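Long-range contacts in fusolin (Unidentified entomopoxvirus, PDB 4OW5), which enhances the virulence of entomopoxviruses, crystallises in vivo into viral spindles and probably attacks chitin as a lytic polysaccharide monooxygenase: residues A36-V41 and Q54-A59; N90-A95 and V165-L170; P119-L124 and D230-H235; I134-C139 and T198-P203; A142-S147 and W215-P220. All coordinates share one frame; numbering follows the deposited sequence.

Contact 1: residues A36-V41 and Q54-A59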
# COMPACT_ATOMS: atom_id res chain seq x y z
N ALA A 36 11.16 16.50 9.52
CA ALA A 36 11.15 15.87 10.86
C ALA A 36 12.54 15.39 11.27
O ALA A 36 12.88 15.54 12.43
CB ALA A 36 10.20 14.68 10.88
N ALA A 37 13.30 14.79 10.35
CA ALA A 37 14.67 14.31 10.64
C ALA A 37 15.54 15.49 11.05
O ALA A 37 16.23 15.44 12.07
CB ALA A 37 15.25 13.63 9.40
N TYR A 38 15.47 16.59 10.27
CA TYR A 38 16.21 17.82 10.55
C TYR A 38 15.84 18.36 11.94
O TYR A 38 16.71 18.61 12.78
CB TYR A 38 15.91 18.86 9.46
CG TYR A 38 16.69 20.15 9.63
CD1 TYR A 38 16.33 21.09 10.60
CD2 TYR A 38 17.77 20.44 8.81
CE1 TYR A 38 17.04 22.28 10.74
CE2 TYR A 38 18.48 21.62 8.94
CZ TYR A 38 18.09 22.56 9.88
OH TYR A 38 18.80 23.71 9.99
N GLN A 39 14.56 18.53 12.17
CA GLN A 39 14.03 19.10 13.41
C GLN A 39 14.29 18.23 14.63
O GLN A 39 14.47 18.77 15.72
CB GLN A 39 12.56 19.46 13.26
CG GLN A 39 12.45 20.67 12.32
CD GLN A 39 11.06 21.15 11.99
OE1 GLN A 39 10.05 20.54 12.34
NE2 GLN A 39 10.99 22.30 11.32
N ASN A 40 14.40 16.92 14.47
CA ASN A 40 14.73 16.09 15.62
C ASN A 40 16.14 16.41 16.11
O ASN A 40 16.36 16.56 17.31
CB ASN A 40 14.62 14.59 15.30
CG ASN A 40 13.49 13.92 16.03
OD1 ASN A 40 12.45 14.52 16.30
ND2 ASN A 40 13.69 12.70 16.48
N VAL A 41 17.08 16.53 15.18
CA VAL A 41 18.46 16.83 15.55
C VAL A 41 18.55 18.26 16.08
O VAL A 41 19.16 18.49 17.12
CB VAL A 41 19.42 16.59 14.39
CG1 VAL A 41 20.83 17.08 14.76
CG2 VAL A 41 19.44 15.11 14.03
N GLN A 54 24.41 26.23 16.98
CA GLN A 54 24.89 24.86 17.23
C GLN A 54 23.83 23.82 16.77
O GLN A 54 24.18 22.79 16.17
CB GLN A 54 25.20 24.67 18.71
CG GLN A 54 26.48 25.39 19.12
CD GLN A 54 26.68 25.33 20.60
OE1 GLN A 54 25.81 25.72 21.39
NE2 GLN A 54 27.80 24.80 21.03
N ALA A 55 22.56 24.10 17.07
CA ALA A 55 21.45 23.23 16.67
C ALA A 55 21.29 23.20 15.13
O ALA A 55 21.15 22.10 14.57
CB ALA A 55 20.15 23.66 17.33
N ALA A 56 21.32 24.37 14.45
CA ALA A 56 21.21 24.42 12.98
C ALA A 56 22.46 23.79 12.34
O ALA A 56 22.33 23.07 11.36
CB ALA A 56 21.04 25.86 12.47
N SER A 57 23.64 24.01 12.90
CA SER A 57 24.85 23.40 12.39
C SER A 57 24.79 21.87 12.46
O SER A 57 25.22 21.19 11.53
CB SER A 57 26.08 23.89 13.15
OG SER A 57 27.24 23.27 12.62
N ALA A 58 24.30 21.33 13.58
CA ALA A 58 24.22 19.89 13.79
C ALA A 58 23.26 19.26 12.80
O ALA A 58 23.62 18.27 12.15
CB ALA A 58 23.80 19.58 15.22
N ALA A 59 22.08 19.85 12.64
CA ALA A 59 21.05 19.33 11.71
C ALA A 59 21.47 19.52 10.24
O ALA A 59 21.24 18.63 9.42
CB ALA A 59 19.72 20.01 11.96

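Contact 2: residues N90-A95 and V165-L170. With EDO (1,2-ethanediol), chain H.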
# COMPACT_ATOMS: atom_id res chain seq x y z
N ASN A 90 23.07 -0.00 16.13
CA ASN A 90 21.75 0.58 16.03
C ASN A 90 21.87 1.91 15.27
O ASN A 90 22.98 2.23 14.84
CB ASN A 90 21.13 0.70 17.42
CG ASN A 90 22.11 1.21 18.44
OD1 ASN A 90 22.68 2.29 18.28
ND2 ASN A 90 22.37 0.44 19.48
N TYR A 91 20.76 2.60 15.01
CA TYR A 91 20.75 3.83 14.20
C TYR A 91 21.38 3.52 12.83
O TYR A 91 22.34 4.16 12.38
CB TYR A 91 21.47 4.97 14.91
CG TYR A 91 20.72 5.49 16.12
CD1 TYR A 91 19.51 6.14 15.97
CD2 TYR A 91 21.18 5.25 17.41
CE1 TYR A 91 18.83 6.66 17.07
CE2 TYR A 91 20.45 5.67 18.52
CZ TYR A 91 19.30 6.42 18.34
OH TYR A 91 18.60 6.96 19.40
N LEU A 92 20.86 2.46 12.20
CA LEU A 92 21.39 1.95 10.95
C LEU A 92 21.34 2.97 9.80
O LEU A 92 22.27 2.99 9.01
CB LEU A 92 20.68 0.66 10.53
CG LEU A 92 21.31 -0.65 11.05
CD1 LEU A 92 21.18 -0.74 12.57
CD2 LEU A 92 20.66 -1.86 10.39
N CYS A 93 20.27 3.78 9.68
CA CYS A 93 20.20 4.73 8.57
C CYS A 93 21.10 5.94 8.81
O CYS A 93 21.31 6.71 7.87
CB CYS A 93 18.76 5.15 8.30
SG CYS A 93 17.65 3.77 7.85
N ALA A 94 21.58 6.15 10.06
CA ALA A 94 22.55 7.19 10.41
C ALA A 94 23.99 6.66 10.39
O ALA A 94 24.90 7.41 10.72
CB ALA A 94 22.24 7.69 11.80
N ALA A 95 24.19 5.36 10.06
CA ALA A 95 25.48 4.66 10.18
C ALA A 95 26.05 4.82 11.61
O ALA A 95 27.26 4.98 11.81
CB ALA A 95 26.45 5.16 9.13
N VAL A 165 14.93 0.48 11.52
CA VAL A 165 15.53 -0.62 10.77
C VAL A 165 16.58 -1.25 11.68
O VAL A 165 17.41 -0.53 12.24
CB VAL A 165 16.19 -0.09 9.44
CG1 VAL A 165 17.07 -1.15 8.81
CG2 VAL A 165 15.13 0.38 8.45
N THR A 166 16.61 -2.58 11.78
CA THR A 166 17.58 -3.33 12.60
C THR A 166 18.17 -4.48 11.79
O THR A 166 17.52 -4.95 10.85
CB THR A 166 16.90 -3.87 13.88
OG1 THR A 166 15.93 -4.84 13.52
CG2 THR A 166 16.26 -2.76 14.73
N TRP A 167 19.33 -5.00 12.21
CA TRP A 167 19.96 -6.12 11.52
C TRP A 167 19.05 -7.37 11.55
O TRP A 167 18.99 -8.09 10.54
CB TRP A 167 21.37 -6.43 12.06
CG TRP A 167 22.39 -5.39 11.75
CD1 TRP A 167 22.92 -4.46 12.60
CD2 TRP A 167 23.02 -5.17 10.48
NE1 TRP A 167 23.84 -3.69 11.94
CE2 TRP A 167 23.90 -4.08 10.63
CE3 TRP A 167 22.82 -5.69 9.21
CZ2 TRP A 167 24.69 -3.61 9.58
CZ3 TRP A 167 23.61 -5.22 8.16
CH2 TRP A 167 24.57 -4.23 8.37
N GLN A 168 18.22 -7.55 12.61
CA GLN A 168 17.31 -8.69 12.69
C GLN A 168 16.16 -8.59 11.68
O GLN A 168 15.51 -9.59 11.43
CB GLN A 168 16.78 -8.89 14.12
CG GLN A 168 17.88 -9.29 15.09
CD GLN A 168 18.35 -8.10 15.91
OE1 GLN A 168 18.39 -6.95 15.44
NE2 GLN A 168 18.71 -8.33 17.16
N GLN A 169 15.90 -7.40 11.10
CA GLN A 169 14.89 -7.23 10.06
C GLN A 169 15.45 -7.15 8.64
O GLN A 169 14.67 -6.88 7.74
CB GLN A 169 14.10 -5.93 10.30
CG GLN A 169 13.27 -6.00 11.56
CD GLN A 169 12.66 -4.64 11.80
OE1 GLN A 169 13.38 -3.66 12.11
NE2 GLN A 169 11.37 -4.53 11.54
N LEU A 170 16.75 -7.41 8.44
CA LEU A 170 17.43 -7.34 7.16
C LEU A 170 17.88 -8.72 6.64
O LEU A 170 18.44 -9.51 7.38
CB LEU A 170 18.68 -6.43 7.29
CG LEU A 170 18.39 -4.95 7.41
CD1 LEU A 170 19.66 -4.19 7.71
CD2 LEU A 170 17.62 -4.43 6.22
C1 EDO H . 15.18 3.65 10.19
O1 EDO H . 15.59 3.14 11.41
C2 EDO H . 13.78 4.28 10.26
O2 EDO H . 13.26 4.12 8.96
O HOH W 1 18.02 1.94 13.08

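Contact 3: residues P119-L124 and D230-H235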
# COMPACT_ATOMS: atom_id res chain seq x y z
N PRO A 119 9.29 7.05 -0.92
CA PRO A 119 10.03 6.01 -1.61
C PRO A 119 10.21 6.24 -3.08
O PRO A 119 9.47 6.99 -3.70
CB PRO A 119 9.12 4.80 -1.41
CG PRO A 119 7.72 5.41 -1.57
CD PRO A 119 7.83 6.79 -0.95
N THR A 120 11.14 5.51 -3.65
CA THR A 120 11.26 5.33 -5.08
C THR A 120 10.10 4.39 -5.45
O THR A 120 10.00 3.31 -4.86
CB THR A 120 12.61 4.71 -5.45
OG1 THR A 120 13.64 5.68 -5.22
CG2 THR A 120 12.63 4.18 -6.91
N VAL A 121 9.28 4.77 -6.41
CA VAL A 121 8.12 3.98 -6.83
C VAL A 121 8.43 3.22 -8.09
O VAL A 121 8.57 3.83 -9.15
CB VAL A 121 6.90 4.90 -7.04
CG1 VAL A 121 5.71 4.10 -7.56
CG2 VAL A 121 6.55 5.65 -5.74
N ILE A 122 8.50 1.89 -8.00
CA ILE A 122 8.80 1.03 -9.13
C ILE A 122 7.50 0.36 -9.62
O ILE A 122 6.96 -0.49 -8.94
CB ILE A 122 9.88 -0.02 -8.73
CG1 ILE A 122 11.15 0.74 -8.18
CG2 ILE A 122 10.23 -0.97 -9.94
CD1 ILE A 122 12.20 -0.10 -7.71
N PRO A 123 7.01 0.70 -10.83
CA PRO A 123 5.79 0.03 -11.33
C PRO A 123 6.03 -1.42 -11.73
O PRO A 123 7.09 -1.77 -12.24
CB PRO A 123 5.38 0.90 -12.54
CG PRO A 123 6.32 2.06 -12.58
CD PRO A 123 7.55 1.65 -11.82
N LEU A 124 5.08 -2.29 -11.42
CA LEU A 124 5.16 -3.68 -11.82
C LEU A 124 4.47 -3.84 -13.18
O LEU A 124 3.36 -3.34 -13.35
CB LEU A 124 4.47 -4.58 -10.79
CG LEU A 124 5.09 -4.64 -9.40
CD1 LEU A 124 4.21 -5.41 -8.44
CD2 LEU A 124 6.47 -5.23 -9.43
N ASP A 230 14.48 3.93 0.53
CA ASP A 230 13.05 3.63 0.64
C ASP A 230 12.48 3.31 -0.75
O ASP A 230 12.72 4.03 -1.71
CB ASP A 230 12.31 4.80 1.27
CG ASP A 230 12.87 5.15 2.64
OD1 ASP A 230 12.73 4.32 3.58
OD2 ASP A 230 13.46 6.26 2.78
N VAL A 231 11.74 2.24 -0.85
CA VAL A 231 11.21 1.72 -2.11
C VAL A 231 9.81 1.11 -1.93
O VAL A 231 9.50 0.50 -0.91
CB VAL A 231 12.18 0.62 -2.70
CG1 VAL A 231 11.76 0.17 -4.12
CG2 VAL A 231 13.64 1.05 -2.70
N ILE A 232 9.01 1.18 -3.00
CA ILE A 232 7.70 0.57 -3.07
C ILE A 232 7.43 0.11 -4.49
O ILE A 232 7.78 0.78 -5.45
CB ILE A 232 6.56 1.50 -2.55
CG1 ILE A 232 5.34 0.65 -2.16
CG2 ILE A 232 6.20 2.62 -3.53
CD1 ILE A 232 4.18 1.48 -1.52
N PHE A 233 6.79 -1.04 -4.62
CA PHE A 233 6.34 -1.51 -5.92
C PHE A 233 4.93 -0.96 -6.13
O PHE A 233 4.14 -0.96 -5.19
CB PHE A 233 6.39 -3.05 -5.98
CG PHE A 233 7.81 -3.54 -6.10
CD1 PHE A 233 8.55 -3.30 -7.24
CD2 PHE A 233 8.41 -4.24 -5.06
CE1 PHE A 233 9.87 -3.69 -7.34
CE2 PHE A 233 9.73 -4.69 -5.18
CZ PHE A 233 10.44 -4.43 -6.34
N ALA A 234 4.61 -0.46 -7.31
CA ALA A 234 3.27 0.00 -7.64
C ALA A 234 2.59 -1.07 -8.50
O ALA A 234 3.13 -1.49 -9.52
CB ALA A 234 3.30 1.34 -8.34
N HIS A 235 1.45 -1.58 -8.04
CA HIS A 235 0.77 -2.66 -8.77
C HIS A 235 0.07 -2.19 -10.00
O HIS A 235 -0.49 -1.10 -10.02
CB HIS A 235 -0.26 -3.33 -7.87
CG HIS A 235 0.34 -4.05 -6.71
ND1 HIS A 235 0.27 -3.53 -5.43
CD2 HIS A 235 0.96 -5.25 -6.66
CE1 HIS A 235 0.89 -4.41 -4.65
NE2 HIS A 235 1.31 -5.46 -5.36
O HOH W 2 14.67 5.46 -2.86

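Contact 4: residues I134-C139 and T198-P203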
# COMPACT_ATOMS: atom_id res chain seq x y z
N ILE A 134 16.60 -4.65 -10.43
CA ILE A 134 16.87 -3.23 -10.46
C ILE A 134 18.36 -3.08 -10.67
O ILE A 134 19.15 -3.77 -10.04
CB ILE A 134 16.35 -2.41 -9.25
CG1 ILE A 134 17.24 -2.49 -8.01
CG2 ILE A 134 14.91 -2.77 -8.95
CD1 ILE A 134 16.77 -1.55 -6.86
N GLU A 135 18.75 -2.12 -11.51
CA GLU A 135 20.16 -1.86 -11.68
C GLU A 135 20.56 -0.77 -10.67
O GLU A 135 20.32 0.40 -10.89
CB GLU A 135 20.52 -1.50 -13.11
CG GLU A 135 22.02 -1.40 -13.29
CD GLU A 135 22.43 -0.83 -14.63
OE1 GLU A 135 22.04 0.32 -14.93
OE2 GLU A 135 23.24 -1.49 -15.32
N PHE A 136 21.18 -1.18 -9.59
CA PHE A 136 21.70 -0.30 -8.57
C PHE A 136 22.75 0.62 -9.14
O PHE A 136 23.59 0.18 -9.93
CB PHE A 136 22.33 -1.09 -7.39
CG PHE A 136 21.35 -1.60 -6.39
CD1 PHE A 136 21.03 -0.86 -5.27
CD2 PHE A 136 20.76 -2.85 -6.54
CE1 PHE A 136 20.14 -1.35 -4.32
CE2 PHE A 136 19.85 -3.33 -5.60
CZ PHE A 136 19.57 -2.59 -4.48
N GLU A 137 22.73 1.88 -8.72
CA GLU A 137 23.78 2.85 -9.04
C GLU A 137 24.23 3.48 -7.73
O GLU A 137 23.41 4.02 -6.97
CB GLU A 137 23.31 3.92 -10.05
CG GLU A 137 24.48 4.76 -10.56
CD GLU A 137 24.12 5.97 -11.39
OE1 GLU A 137 23.37 6.83 -10.88
OE2 GLU A 137 24.66 6.12 -12.52
N PHE A 138 25.49 3.28 -7.40
CA PHE A 138 26.11 3.87 -6.22
C PHE A 138 27.13 4.91 -6.74
O PHE A 138 27.99 4.59 -7.58
CB PHE A 138 26.74 2.81 -5.34
CG PHE A 138 27.14 3.35 -3.99
CD1 PHE A 138 28.38 3.94 -3.82
CD2 PHE A 138 26.28 3.30 -2.91
CE1 PHE A 138 28.73 4.51 -2.59
CE2 PHE A 138 26.66 3.80 -1.67
CZ PHE A 138 27.89 4.42 -1.52
N CYS A 139 27.01 6.12 -6.25
CA CYS A 139 27.76 7.29 -6.67
C CYS A 139 28.94 7.54 -5.74
O CYS A 139 28.74 8.06 -4.64
CB CYS A 139 26.81 8.48 -6.70
SG CYS A 139 27.53 10.03 -7.29
N THR A 198 25.24 -2.47 -10.57
CA THR A 198 24.99 -3.91 -10.57
C THR A 198 23.48 -4.16 -10.61
O THR A 198 22.74 -3.38 -10.06
CB THR A 198 25.64 -4.58 -9.32
OG1 THR A 198 25.72 -5.98 -9.51
CG2 THR A 198 24.91 -4.28 -8.01
N THR A 199 23.05 -5.27 -11.20
CA THR A 199 21.66 -5.70 -11.20
C THR A 199 21.48 -6.72 -10.12
O THR A 199 22.22 -7.71 -10.06
CB THR A 199 21.21 -6.23 -12.57
OG1 THR A 199 21.32 -5.17 -13.50
CG2 THR A 199 19.76 -6.71 -12.57
N VAL A 200 20.44 -6.52 -9.30
CA VAL A 200 20.04 -7.44 -8.24
C VAL A 200 18.57 -7.68 -8.43
O VAL A 200 17.84 -6.72 -8.74
CB VAL A 200 20.34 -6.88 -6.83
CG1 VAL A 200 19.96 -7.88 -5.74
CG2 VAL A 200 21.79 -6.48 -6.71
N GLY A 201 18.15 -8.93 -8.26
CA GLY A 201 16.75 -9.30 -8.30
C GLY A 201 16.18 -8.92 -6.95
O GLY A 201 16.67 -9.40 -5.94
N ILE A 202 15.23 -8.02 -6.93
CA ILE A 202 14.61 -7.56 -5.67
C ILE A 202 13.37 -8.37 -5.40
O ILE A 202 12.47 -8.33 -6.24
CB ILE A 202 14.28 -6.05 -5.75
CG1 ILE A 202 15.54 -5.23 -6.13
CG2 ILE A 202 13.67 -5.56 -4.43
CD1 ILE A 202 16.70 -5.32 -5.12
N PRO A 203 13.26 -9.06 -4.25
CA PRO A 203 12.02 -9.79 -3.95
C PRO A 203 10.85 -8.81 -3.94
O PRO A 203 10.95 -7.72 -3.38
CB PRO A 203 12.27 -10.39 -2.55
CG PRO A 203 13.77 -10.38 -2.40
CD PRO A 203 14.25 -9.20 -3.16

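Contact 5: residues A142-S147 and W215-P220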
# COMPACT_ATOMS: atom_id res chain seq x y z
N ALA A 142 34.36 10.09 -3.82
CA ALA A 142 35.79 9.82 -3.74
C ALA A 142 35.99 8.37 -4.10
O ALA A 142 35.36 7.50 -3.50
CB ALA A 142 36.32 10.09 -2.35
N ILE A 143 36.90 8.10 -5.01
CA ILE A 143 37.16 6.73 -5.46
C ILE A 143 38.03 5.98 -4.46
O ILE A 143 39.13 6.42 -4.14
CB ILE A 143 37.80 6.74 -6.88
CG1 ILE A 143 36.86 7.42 -7.92
CG2 ILE A 143 38.15 5.30 -7.31
CD1 ILE A 143 35.55 6.70 -8.14
N HIS A 144 37.57 4.83 -4.00
CA HIS A 144 38.33 3.96 -3.10
C HIS A 144 38.24 2.53 -3.53
O HIS A 144 37.14 1.96 -3.64
CB HIS A 144 37.91 4.03 -1.63
CG HIS A 144 37.94 5.40 -1.04
ND1 HIS A 144 39.11 6.16 -0.97
CD2 HIS A 144 36.92 6.12 -0.52
CE1 HIS A 144 38.74 7.32 -0.44
NE2 HIS A 144 37.45 7.35 -0.19
N GLU A 145 39.41 1.91 -3.64
CA GLU A 145 39.59 0.51 -3.97
C GLU A 145 40.82 -0.04 -3.22
O GLU A 145 41.78 0.70 -3.05
CB GLU A 145 39.76 0.31 -5.48
CG GLU A 145 38.47 0.40 -6.27
CD GLU A 145 37.41 -0.62 -5.86
OE1 GLU A 145 37.76 -1.75 -5.48
OE2 GLU A 145 36.22 -0.27 -5.93
N PRO A 146 40.81 -1.30 -2.77
CA PRO A 146 39.74 -2.31 -2.98
C PRO A 146 38.52 -2.09 -2.04
O PRO A 146 38.62 -1.51 -0.97
CB PRO A 146 40.46 -3.64 -2.68
CG PRO A 146 41.56 -3.29 -1.73
CD PRO A 146 41.97 -1.87 -2.07
N SER A 147 37.40 -2.61 -2.46
CA SER A 147 36.17 -2.50 -1.69
C SER A 147 35.19 -3.55 -2.11
O SER A 147 35.41 -4.28 -3.10
CB SER A 147 35.57 -1.11 -1.87
OG SER A 147 35.15 -0.94 -3.21
N TRP A 215 28.90 -0.18 1.74
CA TRP A 215 30.06 -0.07 0.85
C TRP A 215 31.27 -0.10 1.77
O TRP A 215 31.48 0.84 2.53
CB TRP A 215 30.03 1.18 -0.03
CG TRP A 215 31.26 1.34 -0.88
CD1 TRP A 215 31.99 0.35 -1.48
CD2 TRP A 215 31.88 2.57 -1.26
NE1 TRP A 215 33.03 0.89 -2.19
CE2 TRP A 215 32.99 2.25 -2.07
CE3 TRP A 215 31.61 3.92 -1.00
CZ2 TRP A 215 33.85 3.23 -2.60
CZ3 TRP A 215 32.45 4.89 -1.52
CH2 TRP A 215 33.56 4.55 -2.30
N GLN A 216 31.96 -1.22 1.81
CA GLN A 216 33.03 -1.45 2.75
C GLN A 216 34.39 -1.43 2.07
O GLN A 216 34.62 -2.18 1.14
CB GLN A 216 32.82 -2.80 3.44
CG GLN A 216 33.90 -3.20 4.47
CD GLN A 216 34.04 -2.22 5.60
OE1 GLN A 216 33.07 -1.95 6.34
NE2 GLN A 216 35.24 -1.69 5.81
N ARG A 217 35.29 -0.59 2.56
CA ARG A 217 36.67 -0.56 2.10
C ARG A 217 37.43 -1.76 2.66
O ARG A 217 37.33 -2.06 3.85
CB ARG A 217 37.36 0.74 2.52
CG ARG A 217 36.73 1.98 1.93
CD ARG A 217 37.53 3.22 2.25
NE ARG A 217 38.84 3.20 1.60
CZ ARG A 217 39.76 4.14 1.74
NH1 ARG A 217 39.54 5.20 2.50
NH2 ARG A 217 40.92 4.04 1.08
N ASN A 218 38.17 -2.43 1.80
CA ASN A 218 39.01 -3.56 2.21
C ASN A 218 40.35 -3.04 2.66
O ASN A 218 41.31 -3.16 1.89
CB ASN A 218 39.25 -4.51 1.04
CG ASN A 218 38.13 -5.40 0.74
OD1 ASN A 218 37.34 -5.11 -0.15
ND2 ASN A 218 38.11 -6.54 1.37
N ASP A 219 40.45 -2.39 3.81
CA ASP A 219 41.74 -1.88 4.25
C ASP A 219 41.78 -1.77 5.76
O ASP A 219 40.73 -1.85 6.39
CB ASP A 219 42.07 -0.54 3.55
CG ASP A 219 41.43 0.69 4.17
OD1 ASP A 219 40.27 0.58 4.66
OD2 ASP A 219 42.07 1.77 4.16
N PRO A 220 42.98 -1.61 6.35
CA PRO A 220 43.08 -1.62 7.82
C PRO A 220 42.26 -0.56 8.57
O PRO A 220 41.94 -0.82 9.72
CB PRO A 220 44.59 -1.41 8.06
CG PRO A 220 45.21 -2.03 6.88
CD PRO A 220 44.33 -1.60 5.74
O HOH W 3 42.58 1.57 -0.02
O HOH W 4 39.68 1.05 -0.14

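Contact 1: residues A36-V41 and Q54-A59
Two successive helices packed as a helical hairpin bring Tyr-38 and Val-41 of helix 32-47 against Ala-56, Ala-58 and Ala-59 of helix 52-64. The two short segments run at 137° to each other, and their axes approach to 8.7 Å, a distance that small alanines on one partner allow. The centre of the contact is a CH-pi interaction: the methyl CB of Ala-59 stands over the middle of the Tyr-38 ring, 3.5 Å from its centroid and only 4° off the ring normal. With CG anti to the backbone N (chi1 -177°), the Tyr-38 ring is carried toward helix 52-64 and offers its face to that methyl. The same CB of Ala-59 also lies 3.4 Å from the carbonyl O of Tyr-38, so it is lodged between ring and backbone. One turn on, CG1 of Val-41 rests on the backbone between Ala-58 and Ala-59, 3.7 Å from Ala-59 N, and meets Ala-58 CB at 3.9 Å. The hydroxyl end of Tyr-38 reaches past Ala-56, with OH 4.0 Å from Ala-56 CB, and is hydrogen-bonded to the carbonyl of Pro-24. On another side of helix 32-47, Asn-40 hydrogen-bonds Asp-243 and Ile-245 of the second subunit. Between the helices themselves the adhesion is apolar, and the polar tip of the tyrosine is anchored beyond them, which probably limits how far its ring can swing.

Contact 2: residues N90-A95 and V165-L170
Leu-92 reaches across to Val-165, Trp-167 and Leu-170, and its CD2 methyl touches all three. The leucine side chain slants over the indole and sets CD2 of Leu-92 above one face of the five-membered ring of Trp-167, 3.9 Å from its centroid and 5° off the normal, a CH-pi contact. Leu-92 CD2 meets Leu-170 CD1 tip to tip at 3.7 Å, while Val-165 CG1, anti to the backbone N (chi1 167°), comes to 4.0 Å from Leu-92 CD2. A hydrogen bond from Trp-167 NE1 to the carbonyl of Val-88 and edge-to-face rings of Tyr-152 and Tyr-212 should hold the face presented to Leu-92. Beside this apolar cluster a water accepts from Leu-92 N at 3.0 Å and donates to Val-165 O at 2.7 Å, bridging the two backbones. A 1,2-ethanediol molecule, probably from the crystallisation liquor, takes the N-H of Val-165 on its O1 at 2.7 Å. Cys-93 lies at the margin, its SG 4.3 Å from Val-165 CG2, and is disulfide-bonded to Cys-228. Two loops are packed together against strand 209-217, and the 90-95 loop is tied to strand 223-234 by the disulfide, in the loop-rich part of this LPMO-family domain.

Contact 3: residues P119-L124 and D230-H235
Five backbone hydrogen bonds join strand 120-123 to the end of strand 223-234 in a parallel ladder. Thr-120 N donates to Asp-230 O at 2.9 Å, and Ile-232 N returns a bond to Thr-120 O. Ile-122 N then reaches Ile-232 O at 2.9 Å and 171°, Ala-234 N reaches Ile-122 O, and Leu-124 N closes the series on Ala-234 O at 2.8 Å. A water bridges Asp-230 O and Thr-120 OG1, whose hydroxyl also meets Tyr-345 of the second subunit. The Asp-230 carboxylate forms a salt bridge with Arg-10. On the face of Ile-122 and Phe-233, the two side chains run alongside each other, and CD1 of Ile-122 slants onto CG1 of Val-231 at 3.6 Å. Leu-124 crosses Phe-233 nearly at right angles, its CD2 3.6 Å from CD1 of the ring. This face packs on strand 131-140 through Ile-134 and Val-132. On the face of Val-121 and Ile-232 these two lie side by side, and Pro-119 runs alongside Ile-232. Ile-232 has CG1 anti to the backbone N (chi1 -159°), which sets its CG2 against Val-121 CG2 and 3.7 Å from Pro-119 CG; CG1 of Val-121 touches Ala-234 CB at 3.7 Å. Thr-120 and Ile-122 each spend both N-H and C=O on strand 223-234, so backbone bonds hold the short strand; the face of Ile-122 and Phe-233, directed at the neighbouring sheet, is largely apolar, its Thr-120 hydroxyl being satisfied.

Contact 4: residues I134-C139 and T198-P203
A chi1 of -81° swings the Phe-136 ring away from its own carbonyl carbon and lays it against the side chains of Val-200 and Ile-202. Ile-134 takes a less common setting, chi1 81°, with CG1 between the backbone N and the carbonyl carbon; this directs Ile-134 CG1 to Ile-202 CG1 at 3.7 Å and leaves CD1 over a face of the Phe-136 ring, offset toward its rim. Phe-136 and Ile-202 approach from opposite directions, Ile-202 CD1 at the ring edge 3.8 Å from Phe-136 CE2. CG2 of Val-200 leans obliquely on CD2 of Phe-136, also at 3.8 Å, so the ring is hemmed in by three aliphatic branches. Ile-151 and Ile-173 of the second sheet close in on these side chains, which thus form part of the core between the sheets of the beta sandwich, the fibronectin type III-like fold of this domain. The antiparallel pairing behind them includes two hydrogen-bonded pairs flanking a non-hydrogen-bonded one. Ile-134 N to Val-200 O is 2.9 Å and Val-200 N to Ile-134 O 3.1 Å. In the other such pair, Phe-136 N meets Thr-198 O at 2.7 Å but at a bent 131°, and the return bond from Thr-198 N is longer, 3.2 Å to Phe-136 O. Glu-135 and Thr-199, the pair between them, point to the other face, where CB of Glu-135 touches Thr-199 OG1 at 3.8 Å. The carboxylate of Glu-135 continues past this point to a salt bridge with Arg-184, and residues of the second subunit, among them His-352 and Arg-357, pack on this face.

Contact 5: residues A142-S147 and W215-P220
Stacking joins His-144, a ligand of copper or zinc in another structure of this protein, to Arg-217. The guanidinium lies flat on the imidazole, centres 3.7 Å apart and planes at 16°, with Arg-217 CZ 3.4 Å from His-144 ND1. The bend of the arginine chain at chi3 (66°) folds its end back over the ring. The other guanidinium face looks toward Asp-219 OD2, a long charge pair. Hydrogen bonds tie the loop to strand 209-217 and to the turn that follows it. Trp-215 NE1 donates to Ser-147 OG at 3.0 Å, nearly in the plane of the indole, and the serine hydroxyl in turn donates to Glu-145 OE2, which also bonds Tyr-196. Asn-218 N donates to Pro-146 O at 3.0 Å, from well above the carbonyl plane. Two waters supplement these bonds: one links Arg-217 NE to Pro-146 O, the other Arg-217 NH2 to Glu-145 O. Van der Waals contact completes the joint. The carbonyl oxygens of Ala-142 and His-144 both come to the benzene edge of Trp-215, each at 3.7 Å, to CH2 and CZ2 respectively. Pro-146, after a cis peptide bond, sets CG 3.8 Å from Asn-218 CB. Ala-142 touches His-1, the other histidine of the site; His-1 and His-144 are consistent with the histidine brace of lytic polysaccharide monooxygenases, although no metal is bound to this chain. With waters on NE and NH2, Arg-217 backs one imidazole face; the stack would restrain the His-144 ring, while the Trp-215 bond to Ser-147 probably steadies the loop that bears the histidine.

How the contacts relate
From the N terminus, contact 1 closes first, a short loop joining two successive helices, and it is complete before the other four open. Contact 2 opens next and closes at 165-170; contacts 3, 4 and 5 all cross it, their first segments lying inside its loop and their second segments beyond. Contact 3 closes the longest of these loops, and contacts 4 and 5 are nested within it while crossing each other. Contacts 3 and 4 touch where Phe-233 packs on Ile-202 and Pro-203, joining the two sheets. Contact 4 meets contact 5 through Phe-138 and Trp-215, so a continuous chain of packing runs from strand 120-123 to the metal-site loop.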